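Long-range contacts in lipoxygenase (Cyanothece sp., PDB 5EK8), which probably acts as a 9R-lipoxygenase, using a non-heme iron to insert molecular oxygen into polyunsaturated fatty acids: residues A[69-74]-A[377-382]; A[110-115]-A[147-152]; A[351-356]-A[425-430]; A[497-502]-A[535-540]. All coordinates share one frame; numbering follows the deposited sequence.

Overall arrangement
The four contacts run from the antiparallel beta sheet near the N-terminus into the helical body that holds the iron. Interaction 2 lies at the far end of that sheet, and interaction 1 joins the sheet to the helices; their centres are 27 Å apart. Helix 337-377 carries the iron ligands H359 and H364 and links interaction 1 to interaction 3. Interaction 3 lies near both metals: the side chain of F352 is about 7 Å from the sodium ion and that of A356 about 12 Å from the iron. Interaction 4 touches interaction 3, with M497 CE 3.8 Å from T429 O. Helix 482-495 packs on both interaction 1 and interaction 4.

Interaction 1 of 4, residues A[69-74]-A[377-382]; sequences HNIELE and NLRKNP
H69 NE2 donates a nearly straight hydrogen bond to N377 O (2.9 Å, 168° at the hydrogen). This bond ties the lead-in to strand 72-79, part of an antiparallel sheet that probably belongs to the PLAT domain, to the end of helix 337-377 in the helical body. CG of H69 sits between its own backbone N and carbonyl carbon (chi1 56°), and the imidazole tip reaches N377. The acceptor lies in the plane of the ring. The side-chain amide of N377 is nearly coplanar with that ring, 10° apart, and OD1 of N377 comes 3.2 Å from H69 CE1. ND2 of N377 bonds to D491 and to A373 O.

R379 approaches from another side. Its NH2 sits over one face of the imidazole, offset toward the rim, and is 3.6 Å from H69 CD2. E484 of helix 482-495 holds the loop: its carboxylate accepts from the backbone N of R379, K380 and N381 and from N70 ND2. N70 CB packs on K380 CG at 4.0 Å. On the strand side I71 CD1 lies over one face of the guanidinium, 3.7 Å from R379 NE.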
loop_
_atom_site.group_PDB
_atom_site.type_symbol
_atom_site.label_atom_id
_atom_site.label_comp_id
_atom_site.label_asym_id
_atom_site.label_seq_id
_atom_site.Cartn_x
_atom_site.Cartn_y
_atom_site.Cartn_z
ATOM N N HIS A 69 -18.213 -16.612 8.729
ATOM C CA HIS A 69 -19.315 -16.970 7.847
ATOM C C HIS A 69 -18.893 -17.501 6.483
ATOM O O HIS A 69 -17.911 -17.040 5.901
ATOM C CB HIS A 69 -20.206 -15.751 7.646
ATOM C CG HIS A 69 -19.470 -14.559 7.127
ATOM N ND1 HIS A 69 -18.815 -13.669 7.955
ATOM C CD2 HIS A 69 -19.270 -14.112 5.866
ATOM C CE1 HIS A 69 -18.254 -12.725 7.225
ATOM N NE2 HIS A 69 -18.511 -12.971 5.951
ATOM N N ASN A 70 -19.659 -18.470 5.984
ATOM C CA ASN A 70 -19.533 -18.969 4.617
ATOM C C ASN A 70 -18.117 -19.399 4.259
ATOM O O ASN A 70 -17.649 -19.159 3.145
ATOM C CB ASN A 70 -20.012 -17.908 3.618
ATOM C CG ASN A 70 -21.372 -17.331 3.977
ATOM O OD1 ASN A 70 -22.110 -17.896 4.785
ATOM N ND2 ASN A 70 -21.710 -16.201 3.369
ATOM N N ILE A 71 -17.429 -20.024 5.206
ATOM C CA ILE A 71 -16.075 -20.488 4.958
ATOM C C ILE A 71 -16.072 -22.010 4.892
ATOM O O ILE A 71 -16.835 -22.676 5.599
ATOM C CB ILE A 71 -15.093 -19.974 6.037
ATOM C CG1 ILE A 71 -13.658 -20.000 5.508
ATOM C CG2 ILE A 71 -15.239 -20.752 7.345
ATOM C CD1 ILE A 71 -12.740 -19.055 6.237
ATOM N N GLU A 72 -15.242 -22.557 4.011
ATOM C CA GLU A 72 -15.254 -23.992 3.763
ATOM C C GLU A 72 -14.560 -24.751 4.881
ATOM O O GLU A 72 -13.526 -24.327 5.397
ATOM C CB GLU A 72 -14.608 -24.319 2.412
ATOM C CG GLU A 72 -15.494 -23.991 1.219
ATOM C CD GLU A 72 -14.803 -24.206 -0.117
ATOM O OE1 GLU A 72 -14.008 -25.165 -0.239
ATOM O OE2 GLU A 72 -15.055 -23.412 -1.049
ATOM N N LEU A 73 -15.157 -25.878 5.250
ATOM C CA LEU A 73 -14.623 -26.736 6.293
ATOM C C LEU A 73 -14.455 -28.152 5.769
ATOM O O LEU A 73 -15.318 -28.667 5.054
ATOM C CB LEU A 73 -15.545 -26.735 7.513
ATOM C CG LEU A 73 -15.164 -25.908 8.740
ATOM C CD1 LEU A 73 -14.539 -24.581 8.355
ATOM C CD2 LEU A 73 -16.409 -25.684 9.582
ATOM N N GLU A 74 -13.341 -28.780 6.124
ATOM C CA GLU A 74 -13.110 -30.166 5.744
ATOM C C GLU A 74 -12.896 -31.036 6.981
ATOM O O GLU A 74 -12.118 -30.693 7.873
ATOM C CB GLU A 74 -11.914 -30.275 4.795
ATOM C CG GLU A 74 -12.112 -29.569 3.450
ATOM C CD GLU A 74 -10.904 -29.685 2.520
ATOM O OE1 GLU A 74 -9.821 -30.107 2.983
ATOM O OE2 GLU A 74 -11.038 -29.351 1.322
ATOM N N ASN A 377 -14.159 -10.957 5.207
ATOM C CA ASN A 377 -15.612 -11.108 5.100
ATOM C C ASN A 377 -16.195 -11.394 3.711
ATOM O O ASN A 377 -17.390 -11.663 3.590
ATOM C CB ASN A 377 -16.285 -9.851 5.661
ATOM C CG ASN A 377 -15.886 -9.569 7.099
ATOM O OD1 ASN A 377 -16.396 -10.191 8.029
ATOM N ND2 ASN A 377 -14.973 -8.622 7.287
ATOM N N LEU A 378 -15.372 -11.343 2.669
ATOM C CA LEU A 378 -15.886 -11.519 1.311
ATOM C C LEU A 378 -15.527 -12.880 0.719
ATOM O O LEU A 378 -14.385 -13.106 0.319
ATOM C CB LEU A 378 -15.373 -10.400 0.401
ATOM C CG LEU A 378 -15.838 -8.996 0.791
ATOM C CD1 LEU A 378 -15.359 -7.961 -0.219
ATOM C CD2 LEU A 378 -17.358 -8.959 0.935
ATOM N N ARG A 379 -16.511 -13.774 0.657
ATOM C CA ARG A 379 -16.310 -15.120 0.113
ATOM C C ARG A 379 -17.320 -15.475 -0.980
ATOM O O ARG A 379 -16.967 -15.552 -2.157
ATOM C CB ARG A 379 -16.376 -16.157 1.234
ATOM C CG ARG A 379 -15.030 -16.455 1.853
ATOM C CD ARG A 379 -15.160 -17.067 3.230
ATOM N NE ARG A 379 -14.278 -16.378 4.161
ATOM C CZ ARG A 379 -14.698 -15.642 5.182
ATOM N NH1 ARG A 379 -13.817 -15.044 5.968
ATOM N NH2 ARG A 379 -15.994 -15.516 5.424
ATOM N N LYS A 380 -18.573 -15.699 -0.588
ATOM C CA LYS A 380 -19.627 -16.041 -1.543
ATOM C C LYS A 380 -20.040 -14.853 -2.412
ATOM O O LYS A 380 -20.503 -15.029 -3.542
ATOM C CB LYS A 380 -20.856 -16.588 -0.815
ATOM C CG LYS A 380 -20.686 -17.996 -0.275
ATOM C CD LYS A 380 -22.042 -18.651 -0.052
ATOM C CE LYS A 380 -21.900 -20.081 0.446
ATOM N NZ LYS A 380 -23.211 -20.782 0.481
ATOM N N ASN A 381 -19.865 -13.647 -1.882
ATOM C CA ASN A 381 -20.274 -12.439 -2.589
ATOM C C ASN A 381 -19.312 -12.064 -3.723
ATOM O O ASN A 381 -18.117 -11.871 -3.497
ATOM C CB ASN A 381 -20.411 -11.275 -1.606
ATOM C CG ASN A 381 -21.258 -10.147 -2.156
ATOM O OD1 ASN A 381 -20.977 -9.606 -3.227
ATOM N ND2 ASN A 381 -22.313 -9.793 -1.429
ATOM N N PRO A 382 -19.842 -11.963 -4.951
ATOM C CA PRO A 382 -19.110 -11.638 -6.181
ATOM C C PRO A 382 -18.165 -10.448 -6.048
ATOM O O PRO A 382 -17.164 -10.396 -6.763
ATOM C CB PRO A 382 -20.226 -11.316 -7.190
ATOM C CG PRO A 382 -21.526 -11.529 -6.466
ATOM C CD PRO A 382 -21.237 -12.321 -5.238
#

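Interaction 2 of 4, residues A[110-115]-A[147-152]; sequences KDAPDL and NVTQKT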
loop_
_atom_site.group_PDB
_atom_site.type_symbol
_atom_site.label_atom_id
_atom_site.label_comp_id
_atom_site.label_asym_id
_atom_site.label_seq_id
_atom_site.Cartn_x
_atom_site.Cartn_y
_atom_site.Cartn_z
ATOM N N LYS A 110 -8.308 -47.915 10.694
ATOM C CA LYS A 110 -8.826 -48.043 12.056
ATOM C C LYS A 110 -10.333 -48.239 12.130
ATOM O O LYS A 110 -11.039 -48.195 11.121
ATOM C CB LYS A 110 -8.456 -46.814 12.887
ATOM C CG LYS A 110 -9.086 -45.540 12.380
ATOM C CD LYS A 110 -8.017 -44.540 12.006
ATOM C CE LYS A 110 -8.474 -43.686 10.850
ATOM N NZ LYS A 110 -9.805 -43.084 11.135
ATOM N N ASP A 111 -10.811 -48.429 13.355
ATOM C CA ASP A 111 -12.208 -48.740 13.613
ATOM C C ASP A 111 -13.053 -47.484 13.757
ATOM O O ASP A 111 -14.257 -47.504 13.496
ATOM C CB ASP A 111 -12.331 -49.591 14.876
ATOM C CG ASP A 111 -11.366 -50.761 14.884
ATOM O OD1 ASP A 111 -11.144 -51.368 13.814
ATOM O OD2 ASP A 111 -10.822 -51.070 15.965
ATOM N N ALA A 112 -12.415 -46.397 14.182
ATOM C CA ALA A 112 -13.108 -45.133 14.393
ATOM C C ALA A 112 -12.186 -43.955 14.115
ATOM O O ALA A 112 -11.021 -43.967 14.511
ATOM C CB ALA A 112 -13.655 -45.054 15.812
ATOM N N PRO A 113 -12.705 -42.932 13.427
ATOM C CA PRO A 113 -11.902 -41.742 13.132
ATOM C C PRO A 113 -11.527 -40.910 14.364
ATOM O O PRO A 113 -12.313 -40.789 15.306
ATOM C CB PRO A 113 -12.801 -40.936 12.184
ATOM C CG PRO A 113 -14.179 -41.475 12.390
ATOM C CD PRO A 113 -14.006 -42.913 12.736
ATOM N N ASP A 114 -10.312 -40.367 14.347
ATOM C CA ASP A 114 -9.870 -39.371 15.317
ATOM C C ASP A 114 -9.921 -38.011 14.637
ATOM O O ASP A 114 -9.037 -37.664 13.854
ATOM C CB ASP A 114 -8.461 -39.680 15.828
ATOM C CG ASP A 114 -8.359 -41.056 16.464
ATOM O OD1 ASP A 114 -9.380 -41.535 17.005
ATOM O OD2 ASP A 114 -7.263 -41.659 16.422
ATOM N N LEU A 115 -10.961 -37.242 14.944
ATOM C CA LEU A 115 -11.348 -36.105 14.113
ATOM C C LEU A 115 -10.402 -34.910 14.140
ATOM O O LEU A 115 -9.703 -34.656 15.121
ATOM C CB LEU A 115 -12.754 -35.645 14.497
ATOM C CG LEU A 115 -13.853 -36.619 14.068
ATOM C CD1 LEU A 115 -15.227 -36.076 14.412
ATOM C CD2 LEU A 115 -13.748 -36.920 12.578
ATOM N N ASN A 147 -11.475 -41.552 18.682
ATOM C CA ASN A 147 -12.350 -42.721 18.732
ATOM C C ASN A 147 -13.823 -42.352 18.592
ATOM O O ASN A 147 -14.683 -42.933 19.257
ATOM C CB ASN A 147 -12.136 -43.495 20.038
ATOM C CG ASN A 147 -12.104 -44.995 19.827
ATOM O OD1 ASN A 147 -11.503 -45.485 18.871
ATOM N ND2 ASN A 147 -12.755 -45.733 20.720
ATOM N N VAL A 148 -14.106 -41.379 17.730
ATOM C CA VAL A 148 -15.470 -40.902 17.535
ATOM C C VAL A 148 -16.366 -41.999 16.974
ATOM O O VAL A 148 -16.228 -42.401 15.819
ATOM C CB VAL A 148 -15.514 -39.682 16.598
ATOM C CG1 VAL A 148 -16.957 -39.284 16.308
ATOM C CG2 VAL A 148 -14.744 -38.522 17.212
ATOM N N THR A 149 -17.280 -42.478 17.810
ATOM C CA THR A 149 -18.199 -43.546 17.435
ATOM C C THR A 149 -19.643 -43.111 17.655
ATOM O O THR A 149 -20.525 -43.930 17.911
ATOM C CB THR A 149 -17.912 -44.828 18.228
ATOM O OG1 THR A 149 -17.496 -44.483 19.556
ATOM C CG2 THR A 149 -16.803 -45.619 17.560
ATOM N N GLN A 150 -19.869 -41.807 17.559
ATOM C CA GLN A 150 -21.199 -41.231 17.674
ATOM C C GLN A 150 -21.620 -40.696 16.311
ATOM O O GLN A 150 -20.798 -40.126 15.595
ATOM C CB GLN A 150 -21.208 -40.116 18.716
ATOM C CG GLN A 150 -20.065 -40.214 19.712
ATOM C CD GLN A 150 -19.629 -38.856 20.234
ATOM O OE1 GLN A 150 -20.281 -37.841 19.983
ATOM N NE2 GLN A 150 -18.514 -38.831 20.958
ATOM N N LYS A 151 -22.888 -40.865 15.948
ATOM C CA LYS A 151 -23.333 -40.441 14.623
ATOM C C LYS A 151 -23.379 -38.917 14.507
ATOM O O LYS A 151 -23.594 -38.380 13.421
ATOM C CB LYS A 151 -24.700 -41.039 14.283
ATOM C CG LYS A 151 -24.911 -41.210 12.783
ATOM C CD LYS A 151 -26.186 -41.969 12.456
ATOM C CE LYS A 151 -25.943 -42.963 11.328
ATOM N NZ LYS A 151 -27.208 -43.354 10.642
ATOM N N THR A 152 -23.187 -38.228 15.631
ATOM C CA THR A 152 -23.024 -36.775 15.643
ATOM C C THR A 152 -21.944 -36.374 16.643
ATOM O O THR A 152 -22.090 -36.607 17.844
ATOM C CB THR A 152 -24.328 -36.028 16.021
ATOM O OG1 THR A 152 -24.644 -36.277 17.396
ATOM C CG2 THR A 152 -25.499 -36.447 15.139
#
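D114 places CG anti to its own carbonyl carbon (chi1 -58°), and this swings OD1 round to N147 although CB starts out away from the other loop. The backbone N of N147 meets D114 OD1 at 2.7 Å in an almost straight bond (174° at the hydrogen), nearly in line with the C-O bond of the carboxylate. L115 also has its CG beside the backbone N (chi1 -71°), and the chain then runs on extended to bring CD1 to V148.

A backbone bond lies between these two side chains: V148 N donates to P113 O over 3.1 Å. The two bonds grip successive amides of 147-152, and they use a carboxylate and a carbonyl from neighbouring residues of 110-115. Next to them the apolar groups close up. V148 CG2 meets L115 CD1 at 3.7 Å, and the two side chains cross at about a right angle. Y102 and Y153 also pack on both L115 and V148. On the other flank A112 CB touches T149 CG2 at 3.6 Å. T149 OG1 bonds back to N147 O (3.2 Å).

L115 bonds through its backbone to G144 and G145. The contact lies just past the paired ends of strands 115-126 and 132-143. It joins two loops at one end of the antiparallel beta sheet near the N-terminus, which probably belongs to the PLAT domain.

Interaction 3 of 4, residues A[351-356]-A[425-430]; sequences LFDGEA and LQMCTE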
loop_
_atom_site.group_PDB
_atom_site.type_symbol
_atom_site.label_atom_id
_atom_site.label_comp_id
_atom_site.label_asym_id
_atom_site.label_seq_id
_atom_site.Cartn_x
_atom_site.Cartn_y
_atom_site.Cartn_z
ATOM N N LEU A 351 9.346 15.791 -1.538
ATOM C CA LEU A 351 9.685 14.381 -1.684
ATOM C C LEU A 351 9.438 13.646 -0.375
ATOM O O LEU A 351 8.867 12.555 -0.365
ATOM C CB LEU A 351 11.140 14.194 -2.125
ATOM C CG LEU A 351 11.502 12.750 -2.491
ATOM C CD1 LEU A 351 11.019 12.431 -3.884
ATOM C CD2 LEU A 351 12.996 12.494 -2.377
ATOM N N PHE A 352 9.869 14.240 0.734
ATOM C CA PHE A 352 9.611 13.630 2.032
ATOM C C PHE A 352 8.109 13.581 2.319
ATOM O O PHE A 352 7.590 12.546 2.755
ATOM C CB PHE A 352 10.334 14.370 3.155
ATOM C CG PHE A 352 9.995 13.852 4.525
ATOM C CD1 PHE A 352 10.365 12.569 4.902
ATOM C CD2 PHE A 352 9.292 14.636 5.425
ATOM C CE1 PHE A 352 10.050 12.081 6.156
ATOM C CE2 PHE A 352 8.973 14.154 6.683
ATOM C CZ PHE A 352 9.355 12.873 7.048
ATOM N N ASP A 353 7.413 14.687 2.066
ATOM C CA ASP A 353 5.964 14.713 2.234
ATOM C C ASP A 353 5.308 13.672 1.339
ATOM O O ASP A 353 4.377 12.976 1.748
ATOM C CB ASP A 353 5.399 16.096 1.916
ATOM C CG ASP A 353 3.887 16.131 1.976
ATOM O OD1 ASP A 353 3.237 16.090 0.913
ATOM O OD2 ASP A 353 3.342 16.185 3.091
ATOM N N GLY A 354 5.811 13.577 0.112
ATOM C CA GLY A 354 5.297 12.635 -0.861
ATOM C C GLY A 354 5.441 11.199 -0.410
ATOM O O GLY A 354 4.539 10.393 -0.605
ATOM N N GLU A 355 6.574 10.870 0.199
ATOM C CA GLU A 355 6.788 9.509 0.671
ATOM C C GLU A 355 5.962 9.196 1.910
ATOM O O GLU A 355 5.350 8.134 1.990
ATOM C CB GLU A 355 8.269 9.252 0.959
ATOM C CG GLU A 355 9.133 9.115 -0.282
ATOM C CD GLU A 355 8.905 7.811 -1.037
ATOM O OE1 GLU A 355 9.866 7.330 -1.679
ATOM O OE2 GLU A 355 7.777 7.267 -0.996
ATOM N N ALA A 356 5.959 10.112 2.874
ATOM C CA ALA A 356 5.167 9.945 4.095
ATOM C C ALA A 356 3.669 9.883 3.807
ATOM O O ALA A 356 3.030 8.856 4.027
ATOM C CB ALA A 356 5.458 11.071 5.074
ATOM N N LEU A 425 5.600 9.265 12.004
ATOM C CA LEU A 425 4.410 8.561 12.456
ATOM C C LEU A 425 3.251 9.529 12.619
ATOM O O LEU A 425 2.139 9.257 12.178
ATOM C CB LEU A 425 4.668 7.841 13.776
ATOM C CG LEU A 425 3.500 6.976 14.245
ATOM C CD1 LEU A 425 3.247 5.857 13.241
ATOM C CD2 LEU A 425 3.766 6.429 15.652
ATOM N N GLN A 426 3.526 10.672 13.235
ATOM C CA GLN A 426 2.481 11.654 13.478
ATOM C C GLN A 426 1.886 12.168 12.172
ATOM O O GLN A 426 0.676 12.380 12.091
ATOM C CB GLN A 426 3.009 12.817 14.304
ATOM C CG GLN A 426 1.963 13.863 14.616
ATOM C CD GLN A 426 2.547 15.014 15.390
ATOM O OE1 GLN A 426 3.303 14.811 16.340
ATOM N NE2 GLN A 426 2.222 16.235 14.977
ATOM N N MET A 427 2.725 12.356 11.153
ATOM C CA MET A 427 2.211 12.724 9.833
ATOM C C MET A 427 1.213 11.670 9.381
ATOM O O MET A 427 0.079 11.980 8.948
ATOM C CB MET A 427 3.334 12.851 8.801
ATOM C CG MET A 427 4.311 13.989 9.042
ATOM S SD MET A 427 5.591 14.070 7.767
ATOM C CE MET A 427 4.620 14.552 6.340
ATOM N N CYS A 428 1.636 10.416 9.516
ATOM C CA CYS A 428 0.822 9.305 9.036
ATOM C C CYS A 428 -0.528 9.204 9.734
ATOM O O CYS A 428 -1.571 9.180 9.075
ATOM C CB CYS A 428 1.587 7.997 9.191
ATOM S SG CYS A 428 3.025 7.899 8.114
ATOM N N THR A 429 -0.502 9.142 11.064
ATOM C CA THR A 429 -1.722 9.053 11.864
ATOM C C THR A 429 -2.634 10.246 11.604
ATOM O O THR A 429 -3.854 10.083 11.455
ATOM C CB THR A 429 -1.416 8.966 13.380
ATOM O OG1 THR A 429 -0.626 10.091 13.790
ATOM C CG2 THR A 429 -0.675 7.680 13.709
ATOM N N GLU A 430 -2.038 11.438 11.544
ATOM C CA GLU A 430 -2.781 12.651 11.205
ATOM C C GLU A 430 -3.611 12.474 9.938
ATOM O O GLU A 430 -4.835 12.624 9.973
ATOM C CB GLU A 430 -1.843 13.848 11.034
ATOM C CG GLU A 430 -1.581 14.622 12.314
ATOM C CD GLU A 430 -0.506 15.682 12.150
ATOM O OE1 GLU A 430 -0.118 15.964 10.997
ATOM O OE2 GLU A 430 -0.045 16.234 13.173
#
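M427 reaches across to F352, and its sulfur sits obliquely beside the ring in a Met-aromatic contact. This is a buried contact between helices 337-377 and 421-432, in the helical body of the lipoxygenase. Their local axes pass 10.6 Å apart and cross at -55°, so the side chains meet over a short patch.

SD of M427 is 3.6 Å from F352 CE2 and 4.6 Å from the ring centroid. The direction from centroid to sulfur is 56° off the ring normal. F352 has its CG anti to the backbone N, which carries the ring end toward helix 421-432. W279 and F424 also pack against F352, and W279 touches M427 as well.

The methionine chain bends at its last torsion (chi3 68°). This turns the methyl off the ring and onto the next turn of the same helix, where M427 CE meets A356 CB at 3.8 Å. The same methyl lies 3.9 Å from D353 OD2. D353 has its polar partner outside the contact: its OD1 bonds to N259 ND2.

Residues 354-356 form a wider, pi-type turn just before the iron ligand H359. From that turn E355 OE2 bonds to H359 ND1, which makes it a second-shell partner of the iron site. At the closest approach of the backbones, C428 SG rests 4.2 Å from A356 O.

Interaction 4 of 4, residues A[497-502]-A[535-540]; sequences MPYQPI and TKVIRP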
loop_
_atom_site.group_PDB
_atom_site.type_symbol
_atom_site.label_atom_id
_atom_site.label_comp_id
_atom_site.label_asym_id
_atom_site.label_seq_id
_atom_site.Cartn_x
_atom_site.Cartn_y
_atom_site.Cartn_z
ATOM N N MET A 497 -9.410 4.139 12.248
ATOM C CA MET A 497 -8.962 5.079 13.263
ATOM C C MET A 497 -10.136 5.883 13.783
ATOM O O MET A 497 -11.153 6.023 13.103
ATOM C CB MET A 497 -7.901 6.029 12.709
ATOM C CG MET A 497 -6.630 5.353 12.220
ATOM S SD MET A 497 -5.349 6.554 11.794
ATOM C CE MET A 497 -4.728 7.001 13.414
ATOM N N PRO A 498 -10.009 6.407 15.005
ATOM C CA PRO A 498 -10.972 7.426 15.411
ATOM C C PRO A 498 -10.783 8.677 14.564
ATOM O O PRO A 498 -9.654 9.141 14.423
ATOM C CB PRO A 498 -10.625 7.679 16.885
ATOM C CG PRO A 498 -9.250 7.116 17.071
ATOM C CD PRO A 498 -9.146 5.980 16.117
ATOM N N TYR A 499 -11.869 9.205 14.009
ATOM C CA TYR A 499 -11.811 10.411 13.190
ATOM C C TYR A 499 -11.275 11.617 13.949
ATOM O O TYR A 499 -11.621 11.853 15.109
ATOM C CB TYR A 499 -13.192 10.739 12.622
ATOM C CG TYR A 499 -13.250 12.043 11.848
ATOM C CD1 TYR A 499 -12.545 12.208 10.656
ATOM C CD2 TYR A 499 -14.018 13.106 12.300
ATOM C CE1 TYR A 499 -12.604 13.410 9.947
ATOM C CE2 TYR A 499 -14.081 14.299 11.600
ATOM C CZ TYR A 499 -13.382 14.447 10.428
ATOM O OH TYR A 499 -13.463 15.644 9.755
ATOM N N GLN A 500 -10.424 12.373 13.266
ATOM C CA GLN A 500 -9.818 13.582 13.800
ATOM C C GLN A 500 -9.643 14.567 12.660
ATOM O O GLN A 500 -8.853 14.320 11.760
ATOM C CB GLN A 500 -8.470 13.275 14.458
ATOM C CG GLN A 500 -7.702 14.500 14.943
ATOM C CD GLN A 500 -6.270 14.167 15.325
ATOM O OE1 GLN A 500 -5.460 13.783 14.475
ATOM N NE2 GLN A 500 -5.953 14.304 16.609
ATOM N N PRO A 501 -10.401 15.673 12.684
ATOM C CA PRO A 501 -10.340 16.685 11.628
ATOM C C PRO A 501 -8.906 17.085 11.347
ATOM O O PRO A 501 -8.117 17.189 12.290
ATOM C CB PRO A 501 -11.144 17.844 12.212
ATOM C CG PRO A 501 -12.159 17.172 13.062
ATOM C CD PRO A 501 -11.429 16.000 13.688
ATOM N N ILE A 502 -8.585 17.284 10.070
ATOM C CA ILE A 502 -7.206 17.427 9.630
ATOM C C ILE A 502 -6.436 18.487 10.411
ATOM O O ILE A 502 -6.974 19.527 10.789
ATOM C CB ILE A 502 -7.129 17.744 8.110
ATOM C CG1 ILE A 502 -5.734 17.423 7.567
ATOM C CG2 ILE A 502 -7.526 19.183 7.811
ATOM C CD1 ILE A 502 -5.275 16.017 7.873
ATOM N N THR A 535 -16.039 8.745 17.324
ATOM C CA THR A 535 -16.412 8.869 15.922
ATOM C C THR A 535 -15.332 8.253 15.038
ATOM O O THR A 535 -14.156 8.598 15.150
ATOM C CB THR A 535 -16.625 10.334 15.533
ATOM O OG1 THR A 535 -17.710 10.874 16.303
ATOM C CG2 THR A 535 -16.932 10.450 14.048
ATOM N N LYS A 536 -15.733 7.338 14.164
ATOM C CA LYS A 536 -14.774 6.605 13.345
ATOM C C LYS A 536 -14.572 7.239 11.965
ATOM O O LYS A 536 -15.499 7.810 11.388
ATOM C CB LYS A 536 -15.217 5.150 13.207
ATOM C CG LYS A 536 -15.486 4.466 14.539
ATOM C CD LYS A 536 -14.334 4.655 15.524
ATOM C CE LYS A 536 -13.032 4.039 15.009
ATOM N NZ LYS A 536 -13.128 2.564 14.850
ATOM N N VAL A 537 -13.348 7.133 11.448
ATOM C CA VAL A 537 -12.978 7.798 10.202
ATOM C C VAL A 537 -13.673 7.171 8.986
ATOM O O VAL A 537 -14.114 7.889 8.091
ATOM C CB VAL A 537 -11.437 7.796 9.995
ATOM C CG1 VAL A 537 -10.877 6.392 10.048
ATOM C CG2 VAL A 537 -11.068 8.463 8.683
ATOM N N ILE A 538 -13.798 5.848 8.956
ATOM C CA ILE A 538 -14.466 5.202 7.830
ATOM C C ILE A 538 -15.984 5.167 8.020
ATOM O O ILE A 538 -16.488 4.695 9.037
ATOM C CB ILE A 538 -13.957 3.756 7.595
ATOM C CG1 ILE A 538 -12.460 3.750 7.293
ATOM C CG2 ILE A 538 -14.700 3.115 6.433
ATOM C CD1 ILE A 538 -12.088 4.556 6.088
ATOM N N ARG A 539 -16.704 5.675 7.024
ATOM C CA ARG A 539 -18.159 5.646 7.033
ATOM C C ARG A 539 -18.688 4.273 6.621
ATOM O O ARG A 539 -18.106 3.616 5.757
ATOM C CB ARG A 539 -18.707 6.732 6.109
ATOM C CG ARG A 539 -18.344 8.143 6.554
ATOM C CD ARG A 539 -18.936 9.185 5.619
ATOM N NE ARG A 539 -18.652 10.548 6.056
ATOM C CZ ARG A 539 -17.569 11.236 5.711
ATOM N NH1 ARG A 539 -16.655 10.689 4.917
ATOM N NH2 ARG A 539 -17.399 12.472 6.162
ATOM N N PRO A 540 -19.795 3.831 7.247
ATOM C CA PRO A 540 -20.387 2.525 6.930
ATOM C C PRO A 540 -21.037 2.462 5.547
ATOM O O PRO A 540 -21.747 3.383 5.146
ATOM C CB PRO A 540 -21.442 2.349 8.022
ATOM C CG PRO A 540 -21.801 3.737 8.415
ATOM C CD PRO A 540 -20.533 4.523 8.319
#
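K536 folds back on the carbonyl of M497, beside a single beta bridge that pairs P498 with K536. CB of K536 is the first atom to come near the other segment, 4.2 Å from M497 O. The chain then bends at each of its remaining torsions instead of extending. K536 CE comes back to M497 O at 3.3 Å and lies 3.8 Å from P498 N. The tip, NZ, goes on to two carbonyls outside the contact, V493 O and S496 O. These sit at the end of helix 482-495, where the negative pole of the helix would probably favour the ammonium.

The two chains cross steeply at the bridge. P498, which has no N-H to give, lies between the two residues that bond, M497 and Y499. V537 N donates to M497 O at 3.0 Å (163° at the hydrogen). Y499 N in turn donates to T535 O at 2.6 Å. The same carbonyl takes a CA-H...O contact from P498.

Apolar groups pack beside these bonds. M497 CB meets V537 CG1 at 4.0 Å, while the rest of the methionine leads away to T429 and V432 of helix 421-432. Y499 leads its ring away too, and its OH bonds to D522. Y499 CB stays behind, 4.0 Å from T535 CG2 and 4.3 Å from V537 CB.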